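Local coordinates for protein neurotoxin (Clostridium botulinum, PDB 2QN0) that acts as the zinc-dependent protease of type C1 botulinum neurotoxin, the light chain that cleaves the neuronal SNARE proteins syntaxin and SNAP-25, at residues R197-Y202 with P419-V424; P223-M228 with V369-I374; Y261-E266 with I374-V379. All blocks are in the same frame, centred on the assembly; numbering follows the deposited sequence.

Interaction 1: R197-Y202 with P419-V424; sequences RFMLTY and PALRKV
Two separate apolar touches join 197-202 to 419-424, and Phe-198, Met-199 and Leu-421 make them by the reach of their side chains. Phe-198 CD1 meets Val-424 CG1 at 3.9 Å, the methyl approaching the ring at a slant. The side chain of Val-424 sets out toward 197-202, whereas Phe-198 starts off to one side and its ring makes up the difference. In the second pair, Met-199 CE rests 4.1 Å from Leu-421 CD2. The methionine runs extended as far as SD, then bends (chi3 -90°), which brings CE to the leucine; the two side chains cross at about a right angle. Strand 383-384 is a partner of both segments: strand 422-423 pairs with it antiparallel, and Met-199 shares a backbone hydrogen bond with Val-383. The C-terminal part of the light chain is thus tied, through 383-384, to the chain just ahead of strand 201-202. Phe-198 also meets the rings of Tyr-71 and Tyr-76. Phe-198 CE2 lies 3.6 Å above the guanidinium plane of Arg-197, over its centre. Arg-197 NH1 and Arg-422 NH2 come within 5.0 Å; the like charges probably disfavour this approach, but Arg-422 NH2 is held by a hydrogen bond to Asn-386 OD1.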
loop_
_atom_site.group_PDB
_atom_site.type_symbol
_atom_site.label_atom_id
_atom_site.label_comp_id
_atom_site.label_asym_id
_atom_site.label_seq_id
_atom_site.Cartn_x
_atom_site.Cartn_y
_atom_site.Cartn_z
ATOM N N ARG A 197 4.441 3.047 -12.528
ATOM C CA ARG A 197 5.137 3.057 -13.816
ATOM C C ARG A 197 6.559 3.600 -13.725
ATOM O O ARG A 197 7.334 3.472 -14.669
ATOM C CB ARG A 197 4.341 3.817 -14.892
ATOM C CG ARG A 197 4.463 5.324 -14.905
ATOM C CD ARG A 197 3.834 5.860 -16.199
ATOM N NE ARG A 197 3.756 7.319 -16.246
ATOM C CZ ARG A 197 4.782 8.123 -16.509
ATOM N NH1 ARG A 197 5.980 7.617 -16.756
ATOM N NH2 ARG A 197 4.607 9.438 -16.523
ATOM N N PHE A 198 6.900 4.218 -12.598
ATOM C CA PHE A 198 8.263 4.713 -12.395
ATOM C C PHE A 198 8.952 3.553 -11.688
ATOM O O PHE A 198 8.813 3.377 -10.476
ATOM C CB PHE A 198 8.252 5.971 -11.525
ATOM C CG PHE A 198 7.821 7.206 -12.265
ATOM C CD1 PHE A 198 8.761 8.027 -12.880
ATOM C CD2 PHE A 198 6.474 7.530 -12.381
ATOM C CE1 PHE A 198 8.365 9.153 -13.603
ATOM C CE2 PHE A 198 6.067 8.653 -13.103
ATOM C CZ PHE A 198 7.016 9.465 -13.714
ATOM N N MET A 199 9.690 2.761 -12.460
ATOM C CA MET A 199 10.339 1.564 -11.942
ATOM C C MET A 199 11.796 1.647 -11.512
ATOM O O MET A 199 12.649 2.183 -12.216
ATOM C CB MET A 199 10.207 0.441 -12.971
ATOM C CG MET A 199 8.777 0.146 -13.383
ATOM S SD MET A 199 8.719 -0.854 -14.877
ATOM C CE MET A 199 8.687 0.441 -16.138
ATOM N N LEU A 200 12.062 1.073 -10.345
ATOM C CA LEU A 200 13.399 1.011 -9.779
ATOM C C LEU A 200 14.174 -0.033 -10.587
ATOM O O LEU A 200 13.598 -1.032 -11.027
ATOM C CB LEU A 200 13.279 0.602 -8.304
ATOM C CG LEU A 200 14.471 0.233 -7.419
ATOM C CD1 LEU A 200 14.074 0.425 -5.952
ATOM C CD2 LEU A 200 14.890 -1.207 -7.677
ATOM N N THR A 201 15.466 0.206 -10.806
ATOM C CA THR A 201 16.298 -0.733 -11.559
ATOM C C THR A 201 17.401 -1.303 -10.671
ATOM O O THR A 201 17.869 -0.636 -9.745
ATOM C CB THR A 201 16.924 -0.061 -12.798
ATOM O OG1 THR A 201 17.647 1.108 -12.399
ATOM C CG2 THR A 201 15.830 0.337 -13.792
ATOM N N TYR A 202 17.824 -2.527 -10.968
ATOM C CA TYR A 202 18.832 -3.217 -10.164
ATOM C C TYR A 202 19.545 -4.298 -10.974
ATOM O O TYR A 202 19.108 -4.649 -12.071
ATOM C CB TYR A 202 18.125 -3.880 -8.980
ATOM C CG TYR A 202 16.990 -4.765 -9.454
ATOM C CD1 TYR A 202 17.220 -6.090 -9.833
ATOM C CD2 TYR A 202 15.716 -4.235 -9.664
ATOM C CE1 TYR A 202 16.219 -6.858 -10.421
ATOM C CE2 TYR A 202 14.706 -4.997 -10.256
ATOM C CZ TYR A 202 14.968 -6.303 -10.636
ATOM O OH TYR A 202 13.995 -7.041 -11.275
ATOM N N PRO A 419 13.411 -2.575 -25.671
ATOM C CA PRO A 419 13.389 -1.153 -26.020
ATOM C C PRO A 419 12.160 -0.398 -25.519
ATOM O O PRO A 419 12.129 0.832 -25.550
ATOM C CB PRO A 419 13.492 -1.172 -27.547
ATOM C CG PRO A 419 12.796 -2.444 -27.910
ATOM C CD PRO A 419 13.334 -3.416 -26.880
ATOM N N ALA A 420 11.150 -1.129 -25.059
ATOM C CA ALA A 420 9.934 -0.501 -24.544
ATOM C C ALA A 420 10.233 0.204 -23.220
ATOM O O ALA A 420 9.492 1.089 -22.792
ATOM C CB ALA A 420 8.841 -1.548 -24.347
ATOM N N LEU A 421 11.324 -0.202 -22.577
ATOM C CA LEU A 421 11.736 0.394 -21.311
ATOM C C LEU A 421 12.632 1.591 -21.594
ATOM O O LEU A 421 13.609 1.477 -22.334
ATOM C CB LEU A 421 12.510 -0.629 -20.472
ATOM C CG LEU A 421 11.781 -1.916 -20.082
ATOM C CD1 LEU A 421 12.757 -2.876 -19.405
ATOM C CD2 LEU A 421 10.620 -1.581 -19.150
ATOM N N ARG A 422 12.306 2.743 -21.016
ATOM C CA ARG A 422 13.121 3.934 -21.228
ATOM C C ARG A 422 13.501 4.607 -19.916
ATOM O O ARG A 422 12.722 4.614 -18.964
ATOM C CB ARG A 422 12.383 4.937 -22.125
ATOM C CG ARG A 422 11.026 5.372 -21.600
ATOM C CD ARG A 422 10.410 6.468 -22.468
ATOM N NE ARG A 422 9.097 6.882 -21.973
ATOM C CZ ARG A 422 7.981 6.172 -22.113
ATOM N NH1 ARG A 422 8.005 5.006 -22.744
ATOM N NH2 ARG A 422 6.840 6.623 -21.609
ATOM N N LYS A 423 14.708 5.162 -19.857
ATOM C CA LYS A 423 15.146 5.849 -18.651
ATOM C C LYS A 423 14.230 7.051 -18.464
ATOM O O LYS A 423 13.796 7.659 -19.443
ATOM C CB LYS A 423 16.596 6.323 -18.792
ATOM C CG LYS A 423 17.620 5.206 -18.885
ATOM C CD LYS A 423 19.034 5.768 -18.919
ATOM C CE LYS A 423 20.061 4.681 -19.189
ATOM N NZ LYS A 423 20.008 3.598 -18.172
ATOM N N VAL A 424 13.925 7.387 -17.214
ATOM C CA VAL A 424 13.058 8.528 -16.941
ATOM C C VAL A 424 13.791 9.824 -17.272
ATOM O O VAL A 424 15.014 9.834 -17.403
ATOM C CB VAL A 424 12.624 8.567 -15.454
ATOM C CG1 VAL A 424 11.897 7.280 -15.089
ATOM C CG2 VAL A 424 13.838 8.778 -14.560
#

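Interaction 2: P223-M228 with V369-I374; sequences PILILM and VQNRKI
The flat amide of Asn-371 takes a methyl group of Leu-225 over one face. Leu-225 CD1 lies almost straight above the carboxamide carbon, 3.5 Å from Asn-371 CG, and is nearly as close to both polar ends, at 3.7 Å from Asn-371 OD1 and 3.6 Å from Asn-371 ND2. The methyl therefore presses on the plane as a whole and favours neither the oxygen nor the nitrogen. The first torsion (chi1 -168°) carries the amide toward the helix, and chi2 44° turns its face to the leucine. Its nitrogen makes a hydrogen bond to Glu-360 OE2, which would hold the plane in this rotation; Glu-360, which lies outside both segments, is also the salt-bridge partner of Arg-372 NE. Gln-370 leaves the backbone away from the helix, and its amide folds back on its own chain: Asn-371 N donates to Gln-370 OE1 at 3.2 Å, in the carbonyl plane and on a lone pair. This bond is bent (142° at the hydrogen), and Asn-207 N also bonds to Gln-370 OE1.

The same leucine methyl touches Val-369 CG2 at 3.9 Å, so Leu-225 CD1 sits in the corner made by that methyl and the amide face. Tyr-363 and Ala-364 of helix 360-366 also pack on Leu-225.

Helix 223-238 is the zinc-binding helix of this gluzincin-type protease. Leu-225 lies one turn ahead of the metal ligand His-229, and its side chain is about 11 Å from the zinc ion. The contact thus sets the loop after helix 360-366 against the first turn of the metal-bearing helix. Chemically, it is a purely van der Waals meeting in which a polar group offers its flat side to a methyl, while its N-H group is bonded to Glu-360.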
loop_
_atom_site.group_PDB
_atom_site.type_symbol
_atom_site.label_atom_id
_atom_site.label_comp_id
_atom_site.label_asym_id
_atom_site.label_seq_id
_atom_site.Cartn_x
_atom_site.Cartn_y
_atom_site.Cartn_z
ATOM N N PRO A 223 5.969 -3.310 -12.131
ATOM C CA PRO A 223 5.074 -2.394 -11.424
ATOM C C PRO A 223 4.150 -3.054 -10.400
ATOM O O PRO A 223 3.823 -2.436 -9.383
ATOM C CB PRO A 223 4.295 -1.734 -12.557
ATOM C CG PRO A 223 5.318 -1.648 -13.633
ATOM C CD PRO A 223 5.985 -3.009 -13.576
ATOM N N ILE A 224 3.718 -4.294 -10.640
ATOM C CA ILE A 224 2.827 -4.903 -9.659
ATOM C C ILE A 224 3.523 -5.164 -8.328
ATOM O O ILE A 224 2.876 -5.136 -7.288
ATOM C CB ILE A 224 2.169 -6.232 -10.137
ATOM C CG1 ILE A 224 3.229 -7.271 -10.498
ATOM C CG2 ILE A 224 1.208 -5.952 -11.291
ATOM C CD1 ILE A 224 2.697 -8.694 -10.473
ATOM N N LEU A 225 4.831 -5.412 -8.351
ATOM C CA LEU A 225 5.546 -5.663 -7.098
ATOM C C LEU A 225 5.763 -4.370 -6.326
ATOM O O LEU A 225 5.781 -4.366 -5.095
ATOM C CB LEU A 225 6.884 -6.364 -7.352
ATOM C CG LEU A 225 6.791 -7.832 -7.798
ATOM C CD1 LEU A 225 8.100 -8.538 -7.478
ATOM C CD2 LEU A 225 5.654 -8.539 -7.085
ATOM N N ILE A 226 5.927 -3.268 -7.050
ATOM C CA ILE A 226 6.101 -1.975 -6.408
ATOM C C ILE A 226 4.805 -1.676 -5.651
ATOM O O ILE A 226 4.824 -1.231 -4.499
ATOM C CB ILE A 226 6.359 -0.866 -7.455
ATOM C CG1 ILE A 226 7.663 -1.157 -8.207
ATOM C CG2 ILE A 226 6.425 0.494 -6.774
ATOM C CD1 ILE A 226 7.997 -0.143 -9.299
ATOM N N LEU A 227 3.674 -1.940 -6.301
ATOM C CA LEU A 227 2.375 -1.706 -5.686
ATOM C C LEU A 227 2.066 -2.728 -4.585
ATOM O O LEU A 227 1.643 -2.356 -3.487
ATOM C CB LEU A 227 1.273 -1.737 -6.757
ATOM C CG LEU A 227 -0.185 -1.625 -6.292
ATOM C CD1 LEU A 227 -0.385 -0.351 -5.479
ATOM C CD2 LEU A 227 -1.106 -1.629 -7.518
ATOM N N MET A 228 2.282 -4.007 -4.871
ATOM C CA MET A 228 2.009 -5.049 -3.881
ATOM C C MET A 228 2.848 -4.846 -2.625
ATOM O O MET A 228 2.403 -5.158 -1.523
ATOM C CB MET A 228 2.261 -6.436 -4.470
ATOM C CG MET A 228 1.184 -6.865 -5.469
ATOM S SD MET A 228 1.464 -8.487 -6.185
ATOM C CE MET A 228 0.676 -9.540 -4.967
ATOM N N VAL A 369 8.445 -13.381 -11.852
ATOM C CA VAL A 369 9.072 -12.199 -12.427
ATOM C C VAL A 369 10.431 -11.986 -11.780
ATOM O O VAL A 369 10.679 -12.446 -10.663
ATOM C CB VAL A 369 8.226 -10.917 -12.202
ATOM C CG1 VAL A 369 6.880 -11.047 -12.908
ATOM C CG2 VAL A 369 8.035 -10.663 -10.709
ATOM N N GLN A 370 11.315 -11.304 -12.496
ATOM C CA GLN A 370 12.637 -10.995 -11.973
ATOM C C GLN A 370 12.407 -9.904 -10.938
ATOM O O GLN A 370 11.483 -9.104 -11.075
ATOM C CB GLN A 370 13.537 -10.463 -13.093
ATOM C CG GLN A 370 14.963 -10.129 -12.665
ATOM C CD GLN A 370 15.717 -11.347 -12.159
ATOM O OE1 GLN A 370 15.374 -11.914 -11.122
ATOM N NE2 GLN A 370 16.751 -11.759 -12.897
ATOM N N ASN A 371 13.236 -9.867 -9.901
ATOM C CA ASN A 371 13.084 -8.841 -8.881
ATOM C C ASN A 371 14.370 -8.675 -8.087
ATOM O O ASN A 371 15.257 -9.526 -8.139
ATOM C CB ASN A 371 11.927 -9.193 -7.934
ATOM C CG ASN A 371 11.536 -8.030 -7.035
ATOM O OD1 ASN A 371 11.431 -6.892 -7.493
ATOM N ND2 ASN A 371 11.299 -8.312 -5.755
ATOM N N ARG A 372 14.467 -7.569 -7.357
ATOM C CA ARG A 372 15.642 -7.306 -6.542
ATOM C C ARG A 372 15.785 -8.442 -5.536
ATOM O O ARG A 372 14.791 -8.970 -5.043
ATOM C CB ARG A 372 15.489 -5.963 -5.821
ATOM C CG ARG A 372 14.187 -5.808 -5.040
ATOM C CD ARG A 372 14.046 -4.393 -4.486
ATOM N NE ARG A 372 12.743 -4.171 -3.858
ATOM C CZ ARG A 372 12.337 -3.000 -3.374
ATOM N NH1 ARG A 372 13.131 -1.940 -3.443
ATOM N NH2 ARG A 372 11.130 -2.887 -2.827
ATOM N N LYS A 373 17.022 -8.831 -5.248
ATOM C CA LYS A 373 17.276 -9.913 -4.308
ATOM C C LYS A 373 17.033 -9.477 -2.865
ATOM O O LYS A 373 16.597 -10.275 -2.033
ATOM C CB LYS A 373 18.712 -10.408 -4.463
ATOM C CG LYS A 373 19.036 -11.632 -3.623
ATOM C CD LYS A 373 20.444 -12.117 -3.910
ATOM C CE LYS A 373 20.783 -13.350 -3.091
ATOM N NZ LYS A 373 22.173 -13.810 -3.371
ATOM N N ILE A 374 17.332 -8.216 -2.577
ATOM C CA ILE A 374 17.139 -7.657 -1.241
ATOM C C ILE A 374 16.518 -6.274 -1.356
ATOM O O ILE A 374 16.630 -5.618 -2.392
ATOM C CB ILE A 374 18.476 -7.525 -0.464
ATOM C CG1 ILE A 374 19.523 -6.828 -1.333
ATOM C CG2 ILE A 374 18.953 -8.900 -0.009
ATOM C CD1 ILE A 374 20.811 -6.493 -0.590
#

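Interaction 3: Y261-E266 with I374-V379; sequences YNVKLE and IYLSNV
Leu-265 and Tyr-375 form the tightest part of this contact, which is apolar throughout. Leu-265 CD1 lies 3.6 Å from Tyr-375 CD2 and 3.9 Å from Tyr-375 CE2, so the methyl meets the CD2-CE2 bond of the ring at a slant. Both side chains leave their backbones with CG anti to N (chi1 180° and 179°), and both set out across the gap toward the opposing segment. Aliphatic contacts make up the rest. The other leucine branch, Leu-265 CD2, meets Leu-376 CD1 at 4.0 Å, the two side chains sliding past one another in opposite directions. Val-263 CG1 reaches the same Leu-376 CD1 at 4.2 Å, at the margin of the patch. Leu-265 thus divides its two methyls between neighbouring residues of the loop, and Leu-376 CD1 spans two strand residues that lie on the same side of strand 261-266.

Hydrogen bonds shape and hold the loop. Residues 374-377 form a type I beta turn closed by Ser-377 N to Ile-374 O at 3.1 Å, and this places Tyr-375 and Leu-376 at its two central positions, both directed at the strand. The turn is tied to the other strand of the hairpin as well, through Leu-376 O and the hydroxyl of Thr-253.

The metal centre lies alongside. The side chain of Tyr-375 is about 4 Å from the zinc ion and touches the metal ligand Glu-269, while strand 261-266 leads, through Glu-266 at the N-cap position, into helix 267-273, which carries that ligand. Apolar contact alone joins the strand to the loop here; one leucine methyl against the ring is consistent with holding the tyrosine beside the metal through contacts that do not involve its hydroxyl.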
loop_
_atom_site.group_PDB
_atom_site.type_symbol
_atom_site.label_atom_id
_atom_site.label_comp_id
_atom_site.label_asym_id
_atom_site.label_seq_id
_atom_site.Cartn_x
_atom_site.Cartn_y
_atom_site.Cartn_z
ATOM N N TYR A 261 26.203 4.280 1.348
ATOM C CA TYR A 261 25.911 5.191 2.453
ATOM C C TYR A 261 25.016 4.507 3.488
ATOM O O TYR A 261 24.237 3.622 3.154
ATOM C CB TYR A 261 25.236 6.459 1.925
ATOM C CG TYR A 261 23.955 6.207 1.166
ATOM C CD1 TYR A 261 22.725 6.166 1.823
ATOM C CD2 TYR A 261 23.974 5.986 -0.211
ATOM C CE1 TYR A 261 21.545 5.908 1.127
ATOM C CE2 TYR A 261 22.803 5.726 -0.914
ATOM C CZ TYR A 261 21.595 5.688 -0.240
ATOM O OH TYR A 261 20.440 5.416 -0.936
ATOM N N ASN A 262 25.131 4.923 4.744
ATOM C CA ASN A 262 24.349 4.326 5.821
ATOM C C ASN A 262 22.876 4.736 5.854
ATOM O O ASN A 262 22.517 5.868 5.537
ATOM C CB ASN A 262 25.007 4.636 7.168
ATOM C CG ASN A 262 25.198 6.118 7.392
ATOM O OD1 ASN A 262 24.231 6.873 7.480
ATOM N ND2 ASN A 262 26.453 6.545 7.483
ATOM N N VAL A 263 22.028 3.794 6.248
ATOM C CA VAL A 263 20.595 4.027 6.332
ATOM C C VAL A 263 20.011 3.206 7.476
ATOM O O VAL A 263 20.544 2.154 7.827
ATOM C CB VAL A 263 19.890 3.612 5.019
ATOM C CG1 VAL A 263 20.143 2.137 4.738
ATOM C CG2 VAL A 263 18.397 3.877 5.118
ATOM N N LYS A 264 18.924 3.694 8.063
ATOM C CA LYS A 264 18.266 2.971 9.144
ATOM C C LYS A 264 17.130 2.160 8.540
ATOM O O LYS A 264 16.043 2.688 8.291
ATOM C CB LYS A 264 17.716 3.944 10.190
ATOM C CG LYS A 264 18.796 4.674 10.977
ATOM C CD LYS A 264 18.193 5.535 12.073
ATOM C CE LYS A 264 19.284 6.210 12.892
ATOM N NZ LYS A 264 18.726 7.045 13.993
ATOM N N LEU A 265 17.393 0.879 8.296
ATOM C CA LEU A 265 16.404 -0.017 7.704
ATOM C C LEU A 265 15.301 -0.359 8.701
ATOM O O LEU A 265 15.543 -1.019 9.716
ATOM C CB LEU A 265 17.087 -1.300 7.217
ATOM C CG LEU A 265 16.194 -2.363 6.566
ATOM C CD1 LEU A 265 15.468 -1.759 5.365
ATOM C CD2 LEU A 265 17.038 -3.552 6.140
ATOM N N GLU A 266 14.088 0.094 8.407
ATOM C CA GLU A 266 12.952 -0.161 9.285
ATOM C C GLU A 266 12.506 -1.613 9.239
ATOM O O GLU A 266 12.514 -2.247 8.180
ATOM C CB GLU A 266 11.774 0.734 8.899
ATOM C CG GLU A 266 12.097 2.212 8.860
ATOM C CD GLU A 266 10.888 3.047 8.500
ATOM O OE1 GLU A 266 10.088 2.594 7.656
ATOM O OE2 GLU A 266 10.740 4.157 9.050
ATOM N N ILE A 374 17.332 -8.216 -2.577
ATOM C CA ILE A 374 17.139 -7.657 -1.241
ATOM C C ILE A 374 16.518 -6.274 -1.356
ATOM O O ILE A 374 16.630 -5.618 -2.392
ATOM C CB ILE A 374 18.476 -7.525 -0.464
ATOM C CG1 ILE A 374 19.523 -6.828 -1.333
ATOM C CG2 ILE A 374 18.953 -8.900 -0.009
ATOM C CD1 ILE A 374 20.811 -6.493 -0.590
ATOM N N TYR A 375 15.865 -5.832 -0.288
ATOM C CA TYR A 375 15.228 -4.520 -0.281
ATOM C C TYR A 375 16.256 -3.415 -0.532
ATOM O O TYR A 375 15.964 -2.422 -1.196
ATOM C CB TYR A 375 14.530 -4.284 1.060
ATOM C CG TYR A 375 13.853 -2.938 1.163
ATOM C CD1 TYR A 375 12.706 -2.653 0.421
ATOM C CD2 TYR A 375 14.366 -1.941 1.994
ATOM C CE1 TYR A 375 12.085 -1.402 0.505
ATOM C CE2 TYR A 375 13.752 -0.692 2.086
ATOM C CZ TYR A 375 12.612 -0.430 1.339
ATOM O OH TYR A 375 12.001 0.801 1.427
ATOM N N LEU A 376 17.463 -3.589 -0.002
ATOM C CA LEU A 376 18.512 -2.588 -0.177
ATOM C C LEU A 376 19.444 -2.843 -1.361
ATOM O O LEU A 376 20.608 -2.438 -1.334
ATOM C CB LEU A 376 19.337 -2.456 1.111
ATOM C CG LEU A 376 18.563 -1.959 2.336
ATOM C CD1 LEU A 376 19.509 -1.873 3.535
ATOM C CD2 LEU A 376 17.936 -0.599 2.040
ATOM N N SER A 377 18.945 -3.521 -2.391
ATOM C CA SER A 377 19.756 -3.775 -3.582
ATOM C C SER A 377 20.179 -2.422 -4.133
ATOM O O SER A 377 19.414 -1.459 -4.069
ATOM C CB SER A 377 18.942 -4.503 -4.664
ATOM O OG SER A 377 18.848 -5.900 -4.426
ATOM N N ASN A 378 21.394 -2.336 -4.663
ATOM C CA ASN A 378 21.841 -1.074 -5.238
ATOM C C ASN A 378 20.910 -0.787 -6.409
ATOM O O ASN A 378 20.425 -1.712 -7.057
ATOM C CB ASN A 378 23.279 -1.182 -5.734
ATOM C CG ASN A 378 24.252 -1.488 -4.622
ATOM O OD1 ASN A 378 24.034 -1.107 -3.472
ATOM N ND2 ASN A 378 25.342 -2.165 -4.959
ATOM N N VAL A 379 20.651 0.486 -6.675
ATOM C CA VAL A 379 19.765 0.839 -7.772
ATOM C C VAL A 379 20.462 1.707 -8.807
ATOM O O VAL A 379 21.505 2.304 -8.541
ATOM C CB VAL A 379 18.498 1.560 -7.262
ATOM C CG1 VAL A 379 17.731 0.639 -6.315
ATOM C CG2 VAL A 379 18.873 2.853 -6.555
#

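All three contacts rest on methyl groups rather than on polar bonds between their segments, yet their settings differ. The touching residues of interactions 1 and 2 are buried, whereas interaction 3 is only partly so and lies at the zinc site. Interactions 2 and 3 share Ile-374 and use successive parts of one loop, first against the zinc-binding helix and then against the strand leading to the helix of the third metal ligand. Interaction 1, about 20 Å from interaction 3 between centres, closes the longer loop in which both are nested. Tyr-202 packs on Asn-371 and Arg-372, and Leu-200 on Val-379, linking 197-202 to the other two contacts.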